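Local coordinates for protein prolyl endopeptidase (Myxococcus xanthus, PDB 2BKL) that probably hydrolyses oligopeptides as a serine protease, cutting after proline and far less readily after alanine, at residues A[113-116]-A[122-125]; A[137-142]-A[148-153]. All blocks are in the same frame, centred on the assembly; numbering follows the deposited sequence.

Interaction 1 (A[113-116]-A[122-125])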
ATOM      1  N   ASN A 113      19.637   3.870  10.800  1.00  8.93           N
ATOM      2  CA  ASN A 113      20.634   4.799  10.273  1.00  9.70           C
ATOM      3  C   ASN A 113      22.058   4.291  10.480  1.00  9.63           C
ATOM      4  O   ASN A 113      22.962   4.694   9.741  1.00 12.22           O
ATOM      5  CB  ASN A 113      20.493   6.187  10.891  1.00  9.00           C
ATOM      6  CG  ASN A 113      19.107   6.794  10.669  1.00 10.17           C
ATOM      7  OD1 ASN A 113      18.793   7.224   9.565  1.00 10.65           O
ATOM      8  ND2 ASN A 113      18.257   6.775  11.696  1.00  8.28           N
ATOM      9  N   GLY A 114      22.244   3.410  11.452  1.00 10.82           N
ATOM     10  CA  GLY A 114      23.563   2.846  11.720  1.00 11.44           C
ATOM     11  C   GLY A 114      23.831   1.492  11.097  1.00 13.56           C
ATOM     12  O   GLY A 114      24.915   0.932  11.333  1.00 15.19           O
ATOM     13  N   TRP A 115      22.916   0.995  10.264  1.00 11.47           N
ATOM     14  CA  TRP A 115      23.020  -0.338   9.665  1.00 11.98           C
ATOM     15  C   TRP A 115      23.824  -0.406   8.381  1.00 13.35           C
ATOM     16  O   TRP A 115      24.077  -1.494   7.864  1.00 16.48           O
ATOM     17  CB  TRP A 115      21.631  -0.921   9.427  1.00 10.48           C
ATOM     18  CG  TRP A 115      20.882  -1.213  10.661  1.00  9.41           C
ATOM     19  CD1 TRP A 115      21.289  -1.022  11.950  1.00 10.19           C
ATOM     20  CD2 TRP A 115      19.548  -1.725  10.738  1.00  8.10           C
ATOM     21  NE1 TRP A 115      20.297  -1.408  12.815  1.00 10.01           N
ATOM     22  CE2 TRP A 115      19.221  -1.843  12.088  1.00  9.01           C
ATOM     23  CE3 TRP A 115      18.585  -2.101   9.782  1.00 10.42           C
ATOM     24  CZ2 TRP A 115      17.991  -2.327  12.514  1.00  8.31           C
ATOM     25  CZ3 TRP A 115      17.379  -2.559  10.209  1.00  9.60           C
ATOM     26  CH2 TRP A 115      17.098  -2.699  11.565  1.00  9.34           C
ATOM     27  N   SER A 116      24.221   0.749   7.881  1.00 13.43           N
ATOM     28  CA  SER A 116      25.048   0.862   6.675  1.00 15.65           C
ATOM     29  C   SER A 116      25.571   2.292   6.637  1.00 16.84           C
ATOM     30  O   SER A 116      25.084   3.155   7.361  1.00 17.89           O
ATOM     31  CB  SER A 116      24.231   0.547   5.409  1.00 15.66           C
ATOM     32  OG  SER A 116      23.269   1.563   5.136  1.00 14.71           O
ATOM     33  N   SER A 122      17.113  -1.133   5.575  1.00  8.92           N
ATOM     34  CA  SER A 122      15.956  -0.598   6.272  1.00  8.30           C
ATOM     35  C   SER A 122      15.354  -1.586   7.272  1.00  8.16           C
ATOM     36  O   SER A 122      15.524  -2.782   7.191  1.00  8.22           O
ATOM     37  CB  SER A 122      14.880  -0.221   5.267  1.00  9.68           C
ATOM     38  OG  SER A 122      15.308   0.896   4.514  1.00 13.50           O
ATOM     39  N   LEU A 123      14.599  -1.028   8.204  1.00  8.34           N
ATOM     40  CA  LEU A 123      13.808  -1.794   9.136  1.00  7.63           C
ATOM     41  C   LEU A 123      12.461  -2.103   8.510  1.00  8.65           C
ATOM     42  O   LEU A 123      11.779  -1.201   7.999  1.00 10.12           O
ATOM     43  CB  LEU A 123      13.629  -1.004  10.431  1.00  8.51           C
ATOM     44  CG  LEU A 123      12.632  -1.540  11.453  1.00  8.54           C
ATOM     45  CD1 LEU A 123      13.081  -2.910  11.988  1.00  9.96           C
ATOM     46  CD2 LEU A 123      12.468  -0.552  12.573  1.00 10.98           C
ATOM     47  N   GLY A 124      12.062  -3.363   8.533  1.00  7.83           N
ATOM     48  CA  GLY A 124      10.745  -3.784   8.108  1.00  8.77           C
ATOM     49  C   GLY A 124       9.813  -4.009   9.290  1.00  7.65           C
ATOM     50  O   GLY A 124       9.748  -3.211  10.231  1.00  9.35           O
ATOM     51  N   THR A 125       9.057  -5.093   9.249  1.00  8.74           N
ATOM     52  CA  THR A 125       8.183  -5.462  10.345  1.00  8.60           C
ATOM     53  C   THR A 125       8.953  -5.689  11.658  1.00  7.75           C
ATOM     54  O   THR A 125      10.104  -6.148  11.639  1.00  7.93           O
ATOM     55  CB  THR A 125       7.427  -6.756   9.978  1.00 12.51           C
ATOM     56  OG1 THR A 125       6.296  -6.918  10.843  1.00 17.39           O
ATOM     57  CG2 THR A 125       8.281  -7.992  10.224  1.00 15.22           C
TER

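Interaction 2 (A[137-142]-A[148-153])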
ATOM      1  N   PHE A 137      12.468  -8.812  14.213  1.00  6.29           N
ATOM      2  CA  PHE A 137      12.379  -7.731  13.252  1.00  5.65           C
ATOM      3  C   PHE A 137      13.020  -8.107  11.940  1.00  7.71           C
ATOM      4  O   PHE A 137      13.894  -8.971  11.893  1.00  7.16           O
ATOM      5  CB  PHE A 137      12.992  -6.446  13.794  1.00  6.85           C
ATOM      6  CG  PHE A 137      14.466  -6.509  13.977  1.00  5.64           C
ATOM      7  CD1 PHE A 137      14.990  -7.019  15.146  1.00  7.58           C
ATOM      8  CD2 PHE A 137      15.338  -6.041  13.013  1.00  7.09           C
ATOM      9  CE1 PHE A 137      16.341  -7.100  15.348  1.00  6.11           C
ATOM     10  CE2 PHE A 137      16.691  -6.100  13.225  1.00  7.33           C
ATOM     11  CZ  PHE A 137      17.189  -6.652  14.404  1.00  8.79           C
ATOM     12  N   ALA A 138      12.603  -7.450  10.867  1.00  7.05           N
ATOM     13  CA  ALA A 138      13.148  -7.682   9.532  1.00  7.10           C
ATOM     14  C   ALA A 138      14.157  -6.609   9.172  1.00  7.28           C
ATOM     15  O   ALA A 138      13.942  -5.407   9.414  1.00  7.67           O
ATOM     16  CB  ALA A 138      12.058  -7.687   8.526  1.00  9.40           C
ATOM     17  N   GLN A 139      15.273  -7.027   8.586  1.00  7.36           N
ATOM     18  CA  GLN A 139      16.185  -6.118   7.879  1.00  8.44           C
ATOM     19  C   GLN A 139      15.979  -6.293   6.386  1.00  8.13           C
ATOM     20  O   GLN A 139      15.958  -7.424   5.902  1.00  9.29           O
ATOM     21  CB  GLN A 139      17.641  -6.431   8.179  1.00 11.51           C
ATOM     22  CG  GLN A 139      18.171  -6.075   9.517  1.00 12.84           C
ATOM     23  CD  GLN A 139      19.691  -6.071   9.486  1.00 14.29           C
ATOM     24  OE1 GLN A 139      20.303  -7.104   9.216  1.00 17.00           O
ATOM     25  NE2 GLN A 139      20.293  -4.912   9.699  1.00 12.33           N
ATOM     26  N   LYS A 140      15.854  -5.184   5.653  1.00  7.48           N
ATOM     27  CA  LYS A 140      15.483  -5.194   4.229  1.00  8.58           C
ATOM     28  C   LYS A 140      16.454  -4.324   3.436  1.00  8.58           C
ATOM     29  O   LYS A 140      16.377  -3.096   3.527  1.00  9.31           O
ATOM     30  CB  LYS A 140      14.071  -4.643   4.058  1.00  9.51           C
ATOM     31  CG  LYS A 140      13.011  -5.435   4.826  1.00  9.42           C
ATOM     32  CD  LYS A 140      11.578  -5.197   4.402  1.00 14.61           C
ATOM     33  CE  LYS A 140      11.243  -3.757   4.252  1.00 15.43           C
ATOM     34  NZ  LYS A 140       9.955  -3.617   3.518  1.00 18.02           N
ATOM     35  N   PRO A 141      17.380  -4.925   2.690  1.00  9.49           N
ATOM     36  CA  PRO A 141      18.244  -4.162   1.796  1.00  9.24           C
ATOM     37  C   PRO A 141      17.424  -3.327   0.838  1.00  7.76           C
ATOM     38  O   PRO A 141      16.443  -3.841   0.279  1.00  9.73           O
ATOM     39  CB  PRO A 141      19.045  -5.252   1.079  1.00 10.27           C
ATOM     40  CG  PRO A 141      19.136  -6.334   2.096  1.00 11.84           C
ATOM     41  CD  PRO A 141      17.754  -6.349   2.737  1.00 11.58           C
ATOM     42  N   ASN A 142      17.816  -2.060   0.704  1.00  8.91           N
ATOM     43  CA  ASN A 142      17.217  -1.114  -0.220  1.00  9.19           C
ATOM     44  C   ASN A 142      15.739  -0.870   0.058  1.00  9.97           C
ATOM     45  O   ASN A 142      15.037  -0.359  -0.798  1.00 11.15           O
ATOM     46  CB  ASN A 142      17.449  -1.594  -1.657  1.00 10.68           C
ATOM     47  CG  ASN A 142      18.916  -1.712  -1.978  1.00 11.77           C
ATOM     48  OD1 ASN A 142      19.672  -0.740  -1.857  1.00 13.38           O
ATOM     49  ND2 ASN A 142      19.350  -2.922  -2.334  1.00 17.03           N
ATOM     50  N   VAL A 148      15.324 -10.456   5.990  1.00  6.89           N
ATOM     51  CA  VAL A 148      15.898 -11.428   6.901  1.00  7.30           C
ATOM     52  C   VAL A 148      15.442 -11.090   8.302  1.00  8.30           C
ATOM     53  O   VAL A 148      15.569  -9.952   8.749  1.00  7.32           O
ATOM     54  CB  VAL A 148      17.451 -11.402   6.789  1.00  7.80           C
ATOM     55  CG1 VAL A 148      18.122 -12.337   7.802  1.00  8.65           C
ATOM     56  CG2 VAL A 148      17.878 -11.707   5.355  1.00  9.64           C
ATOM     57  N   LEU A 149      14.928 -12.094   9.017  1.00  7.05           N
ATOM     58  CA  LEU A 149      14.517 -11.892  10.407  1.00  6.90           C
ATOM     59  C   LEU A 149      15.681 -12.011  11.371  1.00  7.75           C
ATOM     60  O   LEU A 149      16.537 -12.900  11.226  1.00  7.74           O
ATOM     61  CB  LEU A 149      13.447 -12.913  10.790  1.00  7.66           C
ATOM     62  CG  LEU A 149      12.180 -12.939   9.920  1.00  8.62           C
ATOM     63  CD1 LEU A 149      11.248 -14.026  10.374  1.00 12.16           C
ATOM     64  CD2 LEU A 149      11.510 -11.534   9.945  1.00 13.57           C
ATOM     65  N   HIS A 150      15.700 -11.116  12.344  1.00  8.47           N
ATOM     66  CA  HIS A 150      16.641 -11.080  13.447  1.00  7.42           C
ATOM     67  C   HIS A 150      15.891 -10.944  14.750  1.00  7.93           C
ATOM     68  O   HIS A 150      14.683 -10.609  14.780  1.00  6.98           O
ATOM     69  CB  HIS A 150      17.570  -9.874  13.280  1.00  8.89           C
ATOM     70  CG  HIS A 150      18.521 -10.014  12.141  1.00  9.24           C
ATOM     71  ND1 HIS A 150      19.783 -10.550  12.293  1.00 10.89           N
ATOM     72  CD2 HIS A 150      18.397  -9.697  10.830  1.00  9.93           C
ATOM     73  CE1 HIS A 150      20.400 -10.541  11.123  1.00 12.69           C
ATOM     74  NE2 HIS A 150      19.577 -10.060  10.212  1.00 11.93           N
ATOM     75  N   VAL A 151      16.578 -11.179  15.854  1.00  7.45           N
ATOM     76  CA  VAL A 151      16.018 -10.954  17.169  1.00  5.78           C
ATOM     77  C   VAL A 151      17.006 -10.183  18.000  1.00  6.84           C
ATOM     78  O   VAL A 151      18.205 -10.515  18.012  1.00  8.71           O
ATOM     79  CB  VAL A 151      15.667 -12.300  17.888  1.00  6.74           C
ATOM     80  CG1 VAL A 151      15.102 -12.041  19.291  1.00  9.96           C
ATOM     81  CG2 VAL A 151      14.735 -13.149  17.076  1.00  7.94           C
ATOM     82  N   ILE A 152      16.523  -9.173  18.722  1.00  6.20           N
ATOM     83  CA  ILE A 152      17.330  -8.393  19.633  1.00  6.33           C
ATOM     84  C   ILE A 152      16.834  -8.593  21.049  1.00  7.18           C
ATOM     85  O   ILE A 152      15.616  -8.635  21.295  1.00  6.38           O
ATOM     86  CB  ILE A 152      17.353  -6.883  19.253  1.00  8.01           C
ATOM     87  CG1 ILE A 152      18.289  -6.111  20.174  1.00  8.33           C
ATOM     88  CG2 ILE A 152      15.943  -6.281  19.205  1.00  9.27           C
ATOM     89  CD1 ILE A 152      18.621  -4.685  19.712  1.00  6.98           C
ATOM     90  N   ASP A 153      17.772  -8.696  21.978  1.00  5.66           N
ATOM     91  CA  ASP A 153      17.479  -8.716  23.400  1.00  7.22           C
ATOM     92  C   ASP A 153      17.351  -7.273  23.890  1.00  6.68           C
ATOM     93  O   ASP A 153      18.276  -6.493  23.754  1.00  8.91           O
ATOM     94  CB  ASP A 153      18.605  -9.439  24.131  1.00  7.59           C
ATOM     95  CG  ASP A 153      18.387  -9.496  25.612  1.00  8.99           C
ATOM     96  OD1 ASP A 153      17.555 -10.326  26.053  1.00  9.91           O
ATOM     97  OD2 ASP A 153      18.977  -8.704  26.395  1.00  9.89           O
TER
HETATM   98  O   HOH W   1      20.270  -9.449   7.537  1.00 24.05           O

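Interaction 1 (A[113-116]-A[122-125])
In the N-terminal beta-propeller of this S9A peptidase, Trp115 lies in the connection that leaves strand 107-110, the last of one blade, and enters strand 121-128, the first of the next; its indole closes onto Ser122 and Leu123 of that strand. The contact is small, 113 Å² in all, and rests on one large side chain reaching across a turn. With chi2 at 0°, CD1 eclipses CA of Trp115, which turns the six-membered ring outward to the strand. The rim of that ring does the touching. CZ3 of Trp115 stands 3.5 Å from the carbonyl O of Ser122, which lies at the ring edge and in its plane, so the slightly positive C-H rim faces an electron-rich oxygen. Tryptophan suits the place because its length spans the gap from the loop, and its flat bulk also meets Leu110, Val121 and, edge-to-face, the ring of Trp159. Ser122 carries its side chain away from the indole: OG hydrogen-bonds Asp655 of the catalytic domain, and also Lys93. A small hydroxyl thus ties the propeller to the catalytic domain while the carbonyl of the same residue, engaged in the sheet, presents its oxygen to the indole edge. Within the turn itself, Ser116 OG accepts a hydrogen bond from Thr120 N. Leu123 supplies the apolar part, its branched chain also resting on Leu110, Pro112 and Phe137. CG of Leu123 is anti to the backbone N (chi1 170°), and the side chain crosses the indole at a slant. Two of its carbons share one partner: CB and CD1 of Leu123 each sit 4.0 Å from CH2 of Trp115.

Interaction 2 (A[137-142]-A[148-153])
Phe137 and His150 form one rung of an antiparallel beta hairpin, strands 134-141 and 148-153 of a propeller blade. Backbone bonds come first. Phe137 and His150 exchange two, the shorter from His150 N to Phe137 O at 2.8 Å, and Gln139 and Val148 exchange two more, Gln139 N to Val148 O at 2.9 Å. Between these hydrogen-bonded pairs lies the non-hydrogen-bonded pair Ala138 and Leu149, where the small Ala138 CB meets Leu149 CD2 at 4.1 Å.

The aromatic contact is on the face carrying Phe137, Gln139 and His150. CG of Phe137 sits between the backbone N and the carbonyl carbon (chi1 67°), which lays one face of the ring against CB of His150. A CH-pi contact results, His150 CB standing 3.8 Å from the Phe137 ring centroid. The two rings are tilted by only 26° but slid apart, so they scarcely overlap. Ile152 CG2 adds an apolar touch at 4.0 Å to Phe137 CE1. Were Phe137 replaced by an alanine, His150 CB and Ile152 CG2 would probably lose the aromatic surface they rest on, opening a gap beside them.

Polar ends meet through water. Gln139 OE1 accepts a hydrogen bond from a water at 2.9 Å, and His150 NE2 bonds the same water at 2.8 Å in the imidazole plane. The Gln139 amide stands perpendicular to that ring, and its direct approach to NE2 has a poor angle. The chemistry thus divides the work: main-chain bonds fix the register, a phenyl face supports the histidine stem, and a shared water couples two polar ends ill-placed to bond directly.

Interactions 1 and 2 have centres 8 Å apart and meet on one blade, to which the loop 113-116 leads, with strand 134-141 central between strands 121-128 and 148-153. Probable backbone hydrogen bonds join them, Ser122 O to Lys140 N at 2.9 Å and Gly124 N to Ala138 O at 2.9 Å, so the Ser122 carbonyl that meets Trp115 is also bound within the sheet. Trp115 CE3 packs 3.3 Å from Gln139 NE2, and Trp159 touches the rings of Trp115, Phe137 and His150. The bound benzyloxycarbonyl-Ala-Pro lies about 13 Å from the side chain of Ser122 and about 10 Å from that of Ala138; Asp145, in the turn between strands 134-141 and 148-153, lines its pocket.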